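Long-range contact in HTH-type transcriptional regulator cbl (PDB 2FYI), which probably acts as an accessory LysR-type transcriptional regulator of the cysteine regulon, here represented by its cofactor-binding domain: residues L195-L209 with L216-S228. Numbering follows the deposited sequence.
Sequences LKRGQLQRNYVWRFL and LSVEDIKRQVMES
The axes of the helical segments 203-209, which continues to 212, and 218-226 approach to 9.7 Å, their N-to-C directions 113° from each other, while the type II turn Lys-196 to Gln-199 meets the C-terminal end of the second helix. There Gly-198 N donates a hydrogen bond to Val-225 O (2.9 Å, 155° at the hydrogen), the donor tilted slightly from the carbonyl plane; the positive phi of Gly-198 suits this turn position. Ser-217 caps the start of the same helix, its OG accepting from Glu-219 N. The whole illustrates how the C-terminal helix of a LysR cofactor-binding domain, a periplasmic-binding-protein fold, packs against strand 79-94 and helix 203-212: Ile-221 also reaches Phe-82, and Leu-195 and Leu-209 rest on Ile-66 of the central sheet. Trp-206 is a knob among Val-218, Ile-221, Lys-222 and Val-225. With CG anti to its carbonyl carbon (chi1 -60°), its indole lies between Gln-201 CB on one face and the extended Lys-222 chain on the other. Lys-222 CE sits 3.6 Å from the centroid of the Trp-206 five-membered ring, a CH-pi contact, and Lys-222 NZ, 4.7 Å from that centroid, adds a cation-pi interaction. At the ring edge Trp-206 CZ3 meets Ile-221 CG2 (3.6 Å) and Val-225 CG2. Replacing Trp-206 by alanine removes the indole, which would probably open a gap beside Ile-221 and Val-225 and leave the Lys-222 ammonium without its aromatic partner. The Leu-195 and Val-225 side chains cross at about a right angle, Leu-195 CD1 3.8 Å from Val-225 CG2, and Met-226, bent at chi2 and chi3, brings SD against Leu-200 CD2.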
ATOM      1  N   LEU A 195     -12.550  19.202   0.356  1.00 32.09           N
ATOM      2  CA  LEU A 195     -12.742  19.739   1.705  1.00 31.81           C
ATOM      3  C   LEU A 195     -14.173  19.451   2.089  1.00 31.97           C
ATOM      4  O   LEU A 195     -15.038  19.266   1.199  1.00 32.20           O
ATOM      5  CB  LEU A 195     -12.552  21.261   1.724  1.00 31.68           C
ATOM      6  CG  LEU A 195     -11.219  21.767   1.212  1.00 31.56           C
ATOM      7  CD1 LEU A 195     -11.251  23.231   0.884  1.00 30.71           C
ATOM      8  CD2 LEU A 195     -10.217  21.468   2.287  1.00 32.30           C
ATOM      9  N   LYS A 196     -14.442  19.444   3.393  1.00 31.38           N
ATOM     10  CA  LYS A 196     -15.819  19.356   3.865  1.00 32.01           C
ATOM     11  C   LYS A 196     -16.608  20.604   3.479  1.00 31.93           C
ATOM     12  O   LYS A 196     -16.152  21.738   3.675  1.00 31.71           O
ATOM     13  CB  LYS A 196     -15.834  19.174   5.367  1.00 32.38           C
ATOM     14  CG  LYS A 196     -17.189  18.999   5.995  1.00 32.14           C
ATOM     15  CD  LYS A 196     -16.923  18.763   7.469  1.00 33.17           C
ATOM     16  CE  LYS A 196     -18.100  19.111   8.338  1.00 33.49           C
ATOM     17  NZ  LYS A 196     -19.033  17.982   8.321  1.00 33.65           N
ATOM     18  N   ARG A 197     -17.788  20.400   2.915  1.00 32.33           N
ATOM     19  CA  ARG A 197     -18.600  21.529   2.456  1.00 33.13           C
ATOM     20  C   ARG A 197     -19.154  22.356   3.611  1.00 32.62           C
ATOM     21  O   ARG A 197     -19.505  21.812   4.653  1.00 32.35           O
ATOM     22  CB  ARG A 197     -19.733  21.009   1.598  1.00 34.29           C
ATOM     23  CG  ARG A 197     -20.659  22.031   1.084  1.00 35.79           C
ATOM     24  CD  ARG A 197     -21.712  21.304   0.319  1.00 37.67           C
ATOM     25  NE  ARG A 197     -21.164  20.781  -0.927  1.00 39.57           N
ATOM     26  CZ  ARG A 197     -20.997  21.529  -2.020  1.00 40.96           C
ATOM     27  NH1 ARG A 197     -21.339  22.829  -1.992  1.00 42.23           N
ATOM     28  NH2 ARG A 197     -20.502  20.992  -3.134  1.00 40.22           N
ATOM     29  N   GLY A 198     -19.218  23.671   3.428  1.00 32.65           N
ATOM     30  CA  GLY A 198     -19.635  24.579   4.496  1.00 32.71           C
ATOM     31  C   GLY A 198     -18.703  24.630   5.708  1.00 33.48           C
ATOM     32  O   GLY A 198     -19.030  25.229   6.722  1.00 34.16           O
ATOM     33  N   GLN A 199     -17.529  24.021   5.631  1.00 33.22           N
ATOM     34  CA  GLN A 199     -16.636  24.029   6.777  1.00 32.66           C
ATOM     35  C   GLN A 199     -15.693  25.252   6.785  1.00 31.80           C
ATOM     36  O   GLN A 199     -15.082  25.567   5.765  1.00 32.72           O
ATOM     37  CB  GLN A 199     -15.839  22.724   6.796  1.00 34.12           C
ATOM     38  CG  GLN A 199     -15.086  22.443   8.081  1.00 35.92           C
ATOM     39  CD  GLN A 199     -15.982  22.553   9.309  1.00 37.21           C
ATOM     40  OE1 GLN A 199     -17.200  22.271   9.243  1.00 38.12           O
ATOM     41  NE2 GLN A 199     -15.393  22.974  10.437  1.00 36.77           N
ATOM     42  N   LEU A 200     -15.596  25.949   7.921  1.00 29.72           N
ATOM     43  CA  LEU A 200     -14.550  26.959   8.140  1.00 27.93           C
ATOM     44  C   LEU A 200     -13.161  26.314   8.330  1.00 28.21           C
ATOM     45  O   LEU A 200     -13.057  25.197   8.856  1.00 28.45           O
ATOM     46  CB  LEU A 200     -14.889  27.786   9.375  1.00 26.93           C
ATOM     47  CG  LEU A 200     -16.154  28.662   9.411  1.00 26.30           C
ATOM     48  CD1 LEU A 200     -16.144  29.570  10.646  1.00 25.25           C
ATOM     49  CD2 LEU A 200     -16.274  29.496   8.145  1.00 25.59           C
ATOM     50  N   GLN A 201     -12.093  27.008   7.927  1.00 28.16           N
ATOM     51  CA  GLN A 201     -10.728  26.466   8.044  1.00 27.72           C
ATOM     52  C   GLN A 201      -9.674  27.455   8.553  1.00 28.71           C
ATOM     53  O   GLN A 201      -9.898  28.676   8.570  1.00 28.72           O
ATOM     54  CB  GLN A 201     -10.268  25.934   6.705  1.00 27.47           C
ATOM     55  CG  GLN A 201     -11.207  24.902   6.079  1.00 28.09           C
ATOM     56  CD  GLN A 201     -11.010  23.483   6.625  1.00 28.03           C
ATOM     57  OE1 GLN A 201     -10.136  23.223   7.477  1.00 28.26           O
ATOM     58  NE2 GLN A 201     -11.816  22.558   6.126  1.00 27.08           N
ATOM     59  N   ARG A 202      -8.524  26.915   8.972  1.00 29.30           N
ATOM     60  CA  ARG A 202      -7.341  27.722   9.337  1.00 29.72           C
ATOM     61  C   ARG A 202      -6.706  28.295   8.080  1.00 29.76           C
ATOM     62  O   ARG A 202      -6.868  27.730   6.993  1.00 30.91           O
ATOM     63  CB  ARG A 202      -6.299  26.855  10.044  1.00 30.90           C
ATOM     64  CG  ARG A 202      -6.728  26.273  11.399  1.00 32.00           C
ATOM     65  CD  ARG A 202      -6.723  27.353  12.462  1.00 33.01           C
ATOM     66  NE  ARG A 202      -5.697  28.356  12.164  1.00 33.65           N
ATOM     67  CZ  ARG A 202      -4.441  28.312  12.602  1.00 33.97           C
ATOM     68  NH1 ARG A 202      -4.018  27.326  13.390  1.00 34.63           N
ATOM     69  NH2 ARG A 202      -3.600  29.270  12.263  1.00 34.16           N
ATOM     70  N   ASN A 203      -5.962  29.383   8.202  1.00 29.47           N
ATOM     71  CA  ASN A 203      -5.416  30.037   7.010  1.00 30.21           C
ATOM     72  C   ASN A 203      -4.554  29.114   6.150  1.00 30.66           C
ATOM     73  O   ASN A 203      -4.625  29.155   4.914  1.00 30.90           O
ATOM     74  CB  ASN A 203      -4.643  31.307   7.376  1.00 31.31           C
ATOM     75  CG  ASN A 203      -3.439  31.035   8.274  1.00 32.24           C
ATOM     76  OD1 ASN A 203      -3.570  30.455   9.347  1.00 32.81           O
ATOM     77  ND2 ASN A 203      -2.253  31.462   7.830  1.00 32.47           N
ATOM     78  N   TYR A 204      -3.754  28.267   6.804  1.00 30.58           N
ATOM     79  CA  TYR A 204      -2.843  27.379   6.088  1.00 30.50           C
ATOM     80  C   TYR A 204      -3.508  26.280   5.224  1.00 30.89           C
ATOM     81  O   TYR A 204      -2.891  25.790   4.262  1.00 31.10           O
ATOM     82  CB  TYR A 204      -1.789  26.793   7.020  1.00 30.27           C
ATOM     83  CG  TYR A 204      -2.334  26.067   8.205  1.00 30.76           C
ATOM     84  CD1 TYR A 204      -2.193  26.593   9.494  1.00 31.62           C
ATOM     85  CD2 TYR A 204      -2.989  24.844   8.061  1.00 30.74           C
ATOM     86  CE1 TYR A 204      -2.694  25.906  10.629  1.00 31.59           C
ATOM     87  CE2 TYR A 204      -3.501  24.140   9.180  1.00 31.14           C
ATOM     88  CZ  TYR A 204      -3.350  24.674  10.460  1.00 31.50           C
ATOM     89  OH  TYR A 204      -3.847  23.995  11.568  1.00 31.41           O
ATOM     90  N   VAL A 205      -4.742  25.889   5.548  1.00 30.52           N
ATOM     91  CA  VAL A 205      -5.431  24.879   4.740  1.00 30.02           C
ATOM     92  C   VAL A 205      -5.712  25.551   3.422  1.00 30.90           C
ATOM     93  O   VAL A 205      -5.454  24.988   2.367  1.00 30.69           O
ATOM     94  CB  VAL A 205      -6.788  24.456   5.349  1.00 29.35           C
ATOM     95  CG1 VAL A 205      -7.573  23.531   4.398  1.00 27.19           C
ATOM     96  CG2 VAL A 205      -6.598  23.851   6.719  1.00 29.05           C
ATOM     97  N   TRP A 206      -6.222  26.784   3.487  1.00 32.61           N
ATOM     98  CA  TRP A 206      -6.581  27.508   2.264  1.00 33.95           C
ATOM     99  C   TRP A 206      -5.349  27.672   1.384  1.00 34.75           C
ATOM    100  O   TRP A 206      -5.410  27.485   0.169  1.00 34.09           O
ATOM    101  CB  TRP A 206      -7.219  28.861   2.562  1.00 34.20           C
ATOM    102  CG  TRP A 206      -8.463  28.790   3.365  1.00 34.55           C
ATOM    103  CD1 TRP A 206      -8.681  29.338   4.621  1.00 35.09           C
ATOM    104  CD2 TRP A 206      -9.682  28.153   2.996  1.00 34.59           C
ATOM    105  NE1 TRP A 206      -9.971  29.081   5.039  1.00 34.95           N
ATOM    106  CE2 TRP A 206     -10.605  28.351   4.061  1.00 35.48           C
ATOM    107  CE3 TRP A 206     -10.093  27.433   1.874  1.00 34.10           C
ATOM    108  CZ2 TRP A 206     -11.914  27.841   4.023  1.00 35.03           C
ATOM    109  CZ3 TRP A 206     -11.388  26.931   1.838  1.00 34.46           C
ATOM    110  CH2 TRP A 206     -12.281  27.137   2.902  1.00 34.66           C
ATOM    111  N   ARG A 207      -4.219  27.980   2.015  1.00 36.24           N
ATOM    112  CA  ARG A 207      -2.998  28.103   1.260  1.00 37.94           C
ATOM    113  C   ARG A 207      -2.524  26.808   0.610  1.00 37.37           C
ATOM    114  O   ARG A 207      -2.076  26.820  -0.524  1.00 37.48           O
ATOM    115  CB  ARG A 207      -1.879  28.687   2.090  1.00 40.70           C
ATOM    116  CG  ARG A 207      -0.742  29.057   1.165  1.00 44.55           C
ATOM    117  CD  ARG A 207      -1.119  30.293   0.340  1.00 47.09           C
ATOM    118  NE  ARG A 207      -0.780  31.485   1.119  1.00 49.89           N
ATOM    119  CZ  ARG A 207       0.403  32.108   1.045  1.00 51.57           C
ATOM    120  NH1 ARG A 207       1.336  31.665   0.188  1.00 51.95           N
ATOM    121  NH2 ARG A 207       0.653  33.183   1.805  1.00 51.93           N
ATOM    122  N   PHE A 208      -2.610  25.694   1.323  1.00 36.93           N
ATOM    123  CA  PHE A 208      -2.155  24.433   0.774  1.00 36.64           C
ATOM    124  C   PHE A 208      -2.787  24.155  -0.571  1.00 37.40           C
ATOM    125  O   PHE A 208      -2.125  23.700  -1.496  1.00 37.03           O
ATOM    126  CB  PHE A 208      -2.491  23.285   1.708  1.00 36.54           C
ATOM    127  CG  PHE A 208      -1.922  21.970   1.261  1.00 36.69           C
ATOM    128  CD1 PHE A 208      -0.699  21.538   1.727  1.00 36.24           C
ATOM    129  CD2 PHE A 208      -2.603  21.172   0.345  1.00 36.87           C
ATOM    130  CE1 PHE A 208      -0.164  20.325   1.291  1.00 36.19           C
ATOM    131  CE2 PHE A 208      -2.069  19.951  -0.087  1.00 36.41           C
ATOM    132  CZ  PHE A 208      -0.853  19.539   0.387  1.00 36.23           C
ATOM    133  N   LEU A 209      -4.082  24.418  -0.674  1.00 38.80           N
ATOM    134  CA  LEU A 209      -4.789  24.117  -1.909  1.00 40.24           C
ATOM    135  C   LEU A 209      -4.214  24.962  -3.008  1.00 41.26           C
ATOM    136  O   LEU A 209      -3.964  24.474  -4.108  1.00 41.96           O
ATOM    137  CB  LEU A 209      -6.303  24.352  -1.795  1.00 39.96           C
ATOM    138  CG  LEU A 209      -7.099  23.377  -0.923  1.00 39.54           C
ATOM    139  CD1 LEU A 209      -8.388  23.030  -1.577  1.00 39.33           C
ATOM    140  CD2 LEU A 209      -6.316  22.120  -0.740  1.00 40.43           C
ATOM    141  N   LEU A 216      -6.601  27.667  -9.328  1.00 47.28           N
ATOM    142  CA  LEU A 216      -7.487  28.144  -8.255  1.00 46.70           C
ATOM    143  C   LEU A 216      -6.847  29.309  -7.510  1.00 46.33           C
ATOM    144  O   LEU A 216      -5.641  29.310  -7.255  1.00 45.96           O
ATOM    145  CB  LEU A 216      -7.737  26.981  -7.266  1.00 47.83           C
ATOM    146  CG  LEU A 216      -7.200  25.565  -7.681  1.00 48.68           C
ATOM    147  CD1 LEU A 216      -6.887  24.558  -6.526  1.00 47.12           C
ATOM    148  CD2 LEU A 216      -8.082  24.887  -8.785  1.00 49.34           C
ATOM    149  N   SER A 217      -7.648  30.309  -7.173  1.00 46.64           N
ATOM    150  CA  SER A 217      -7.227  31.288  -6.171  1.00 47.44           C
ATOM    151  C   SER A 217      -7.904  31.018  -4.808  1.00 48.30           C
ATOM    152  O   SER A 217      -8.965  30.367  -4.734  1.00 48.22           O
ATOM    153  CB  SER A 217      -7.525  32.707  -6.635  1.00 47.35           C
ATOM    154  OG  SER A 217      -8.042  33.489  -5.565  1.00 47.56           O
ATOM    155  N   VAL A 218      -7.293  31.513  -3.730  1.00 48.86           N
ATOM    156  CA  VAL A 218      -7.857  31.325  -2.384  1.00 49.34           C
ATOM    157  C   VAL A 218      -9.334  31.746  -2.313  1.00 49.38           C
ATOM    158  O   VAL A 218     -10.175  30.978  -1.827  1.00 49.06           O
ATOM    159  CB  VAL A 218      -6.978  31.993  -1.262  1.00 49.61           C
ATOM    160  CG1 VAL A 218      -7.812  32.442  -0.061  1.00 48.99           C
ATOM    161  CG2 VAL A 218      -5.878  31.028  -0.808  1.00 49.78           C
ATOM    162  N   GLU A 219      -9.650  32.930  -2.846  1.00 49.43           N
ATOM    163  CA  GLU A 219     -11.002  33.481  -2.760  1.00 49.95           C
ATOM    164  C   GLU A 219     -12.006  32.592  -3.453  1.00 49.16           C
ATOM    165  O   GLU A 219     -13.118  32.413  -2.984  1.00 48.84           O
ATOM    166  CB  GLU A 219     -11.066  34.899  -3.333  1.00 52.18           C
ATOM    167  CG  GLU A 219     -10.361  35.945  -2.471  1.00 54.88           C
ATOM    168  CD  GLU A 219      -8.999  35.444  -1.976  1.00 57.08           C
ATOM    169  OE1 GLU A 219      -8.260  34.812  -2.793  1.00 58.08           O
ATOM    170  OE2 GLU A 219      -8.684  35.651  -0.769  1.00 57.28           O
ATOM    171  N   ASP A 220     -11.613  32.015  -4.571  1.00 48.87           N
ATOM    172  CA  ASP A 220     -12.544  31.180  -5.306  1.00 48.90           C
ATOM    173  C   ASP A 220     -12.775  29.861  -4.576  1.00 47.17           C
ATOM    174  O   ASP A 220     -13.891  29.323  -4.575  1.00 46.61           O
ATOM    175  CB  ASP A 220     -12.052  30.963  -6.743  1.00 50.79           C
ATOM    176  CG  ASP A 220     -11.373  32.204  -7.316  1.00 52.05           C
ATOM    177  OD1 ASP A 220     -12.026  33.277  -7.424  1.00 52.48           O
ATOM    178  OD2 ASP A 220     -10.171  32.102  -7.647  1.00 52.92           O
ATOM    179  N   ILE A 221     -11.724  29.352  -3.944  1.00 45.18           N
ATOM    180  CA  ILE A 221     -11.864  28.148  -3.140  1.00 44.11           C
ATOM    181  C   ILE A 221     -12.849  28.388  -1.982  1.00 42.68           C
ATOM    182  O   ILE A 221     -13.836  27.666  -1.848  1.00 42.14           O
ATOM    183  CB  ILE A 221     -10.493  27.635  -2.626  1.00 44.44           C
ATOM    184  CG1 ILE A 221      -9.620  27.168  -3.799  1.00 44.32           C
ATOM    185  CG2 ILE A 221     -10.678  26.494  -1.629  1.00 43.97           C
ATOM    186  CD1 ILE A 221      -8.157  27.578  -3.678  1.00 43.79           C
ATOM    187  N   LYS A 222     -12.595  29.412  -1.170  1.00 40.79           N
ATOM    188  CA  LYS A 222     -13.476  29.748  -0.057  1.00 39.71           C
ATOM    189  C   LYS A 222     -14.909  29.955  -0.507  1.00 40.77           C
ATOM    190  O   LYS A 222     -15.842  29.426   0.087  1.00 40.82           O
ATOM    191  CB  LYS A 222     -13.006  31.022   0.626  1.00 37.66           C
ATOM    192  CG  LYS A 222     -11.815  30.865   1.525  1.00 36.26           C
ATOM    193  CD  LYS A 222     -11.400  32.234   2.042  1.00 35.50           C
ATOM    194  CE  LYS A 222     -10.276  32.126   3.050  1.00 35.04           C
ATOM    195  NZ  LYS A 222      -9.990  33.441   3.655  1.00 33.92           N
ATOM    196  N   ARG A 223     -15.079  30.741  -1.561  1.00 42.63           N
ATOM    197  CA  ARG A 223     -16.395  31.140  -2.035  1.00 44.55           C
ATOM    198  C   ARG A 223     -17.234  29.935  -2.357  1.00 44.74           C
ATOM    199  O   ARG A 223     -18.422  29.891  -2.090  1.00 44.96           O
ATOM    200  CB  ARG A 223     -16.231  31.961  -3.296  1.00 45.98           C
ATOM    201  CG  ARG A 223     -17.381  32.886  -3.613  1.00 47.94           C
ATOM    202  CD  ARG A 223     -17.035  33.694  -4.884  1.00 49.49           C
ATOM    203  NE  ARG A 223     -15.723  34.351  -4.776  1.00 50.42           N
ATOM    204  CZ  ARG A 223     -15.514  35.582  -4.287  1.00 50.72           C
ATOM    205  NH1 ARG A 223     -16.529  36.336  -3.861  1.00 50.40           N
ATOM    206  NH2 ARG A 223     -14.275  36.071  -4.233  1.00 50.57           N
ATOM    207  N   GLN A 224     -16.576  28.947  -2.928  1.00 45.98           N
ATOM    208  CA  GLN A 224     -17.229  27.774  -3.466  1.00 46.64           C
ATOM    209  C   GLN A 224     -17.451  26.665  -2.445  1.00 46.36           C
ATOM    210  O   GLN A 224     -18.391  25.899  -2.556  1.00 46.48           O
ATOM    211  CB  GLN A 224     -16.387  27.269  -4.609  1.00 46.89           C
ATOM    212  CG  GLN A 224     -17.150  26.535  -5.636  1.00 47.96           C
ATOM    213  CD  GLN A 224     -16.208  25.740  -6.480  1.00 48.92           C
ATOM    214  OE1 GLN A 224     -15.441  26.305  -7.265  1.00 49.07           O
ATOM    215  NE2 GLN A 224     -16.211  24.417  -6.295  1.00 49.21           N
ATOM    216  N   VAL A 225     -16.574  26.583  -1.458  1.00 46.82           N
ATOM    217  CA  VAL A 225     -16.789  25.734  -0.295  1.00 47.51           C
ATOM    218  C   VAL A 225     -17.947  26.252   0.552  1.00 49.62           C
ATOM    219  O   VAL A 225     -18.605  25.501   1.262  1.00 49.48           O
ATOM    220  CB  VAL A 225     -15.552  25.741   0.608  1.00 45.83           C
ATOM    221  CG1 VAL A 225     -15.830  25.013   1.897  1.00 45.33           C
ATOM    222  CG2 VAL A 225     -14.381  25.145  -0.107  1.00 45.13           C
ATOM    223  N   MET A 226     -18.196  27.548   0.481  1.00 52.22           N
ATOM    224  CA  MET A 226     -19.050  28.156   1.465  1.00 55.35           C
ATOM    225  C   MET A 226     -20.449  28.390   0.941  1.00 58.58           C
ATOM    226  O   MET A 226     -21.410  28.384   1.713  1.00 59.43           O
ATOM    227  CB  MET A 226     -18.439  29.469   1.925  1.00 54.50           C
ATOM    228  CG  MET A 226     -18.630  29.718   3.383  1.00 54.25           C
ATOM    229  SD  MET A 226     -17.687  28.549   4.363  1.00 54.55           S
ATOM    230  CE  MET A 226     -16.024  29.096   4.001  1.00 54.65           C
ATOM    231  N   GLU A 227     -20.553  28.577  -0.374  1.00 62.19           N
ATOM    232  CA  GLU A 227     -21.767  29.084  -1.043  1.00 65.64           C
ATOM    233  C   GLU A 227     -23.094  28.419  -0.650  1.00 67.63           C
ATOM    234  O   GLU A 227     -24.160  29.038  -0.775  1.00 68.03           O
ATOM    235  CB  GLU A 227     -21.601  28.994  -2.561  1.00 66.28           C
ATOM    236  CG  GLU A 227     -21.149  27.598  -3.024  1.00 67.41           C
ATOM    237  CD  GLU A 227     -21.527  27.308  -4.463  1.00 67.86           C
ATOM    238  OE1 GLU A 227     -22.461  27.965  -4.971  1.00 68.25           O
ATOM    239  OE2 GLU A 227     -20.898  26.425  -5.083  1.00 68.00           O
ATOM    240  N   SER A 228     -23.037  27.166  -0.192  1.00 69.70           N
ATOM    241  CA  SER A 228     -24.257  26.426   0.178  1.00 71.11           C
ATOM    242  C   SER A 228     -24.628  26.573   1.667  1.00 71.36           C
ATOM    243  O   SER A 228     -23.760  26.539   2.548  1.00 71.59           O
ATOM    244  CB  SER A 228     -24.135  24.943  -0.217  1.00 71.57           C
ATOM    245  OG  SER A 228     -24.185  24.784  -1.624  1.00 71.59           O
TER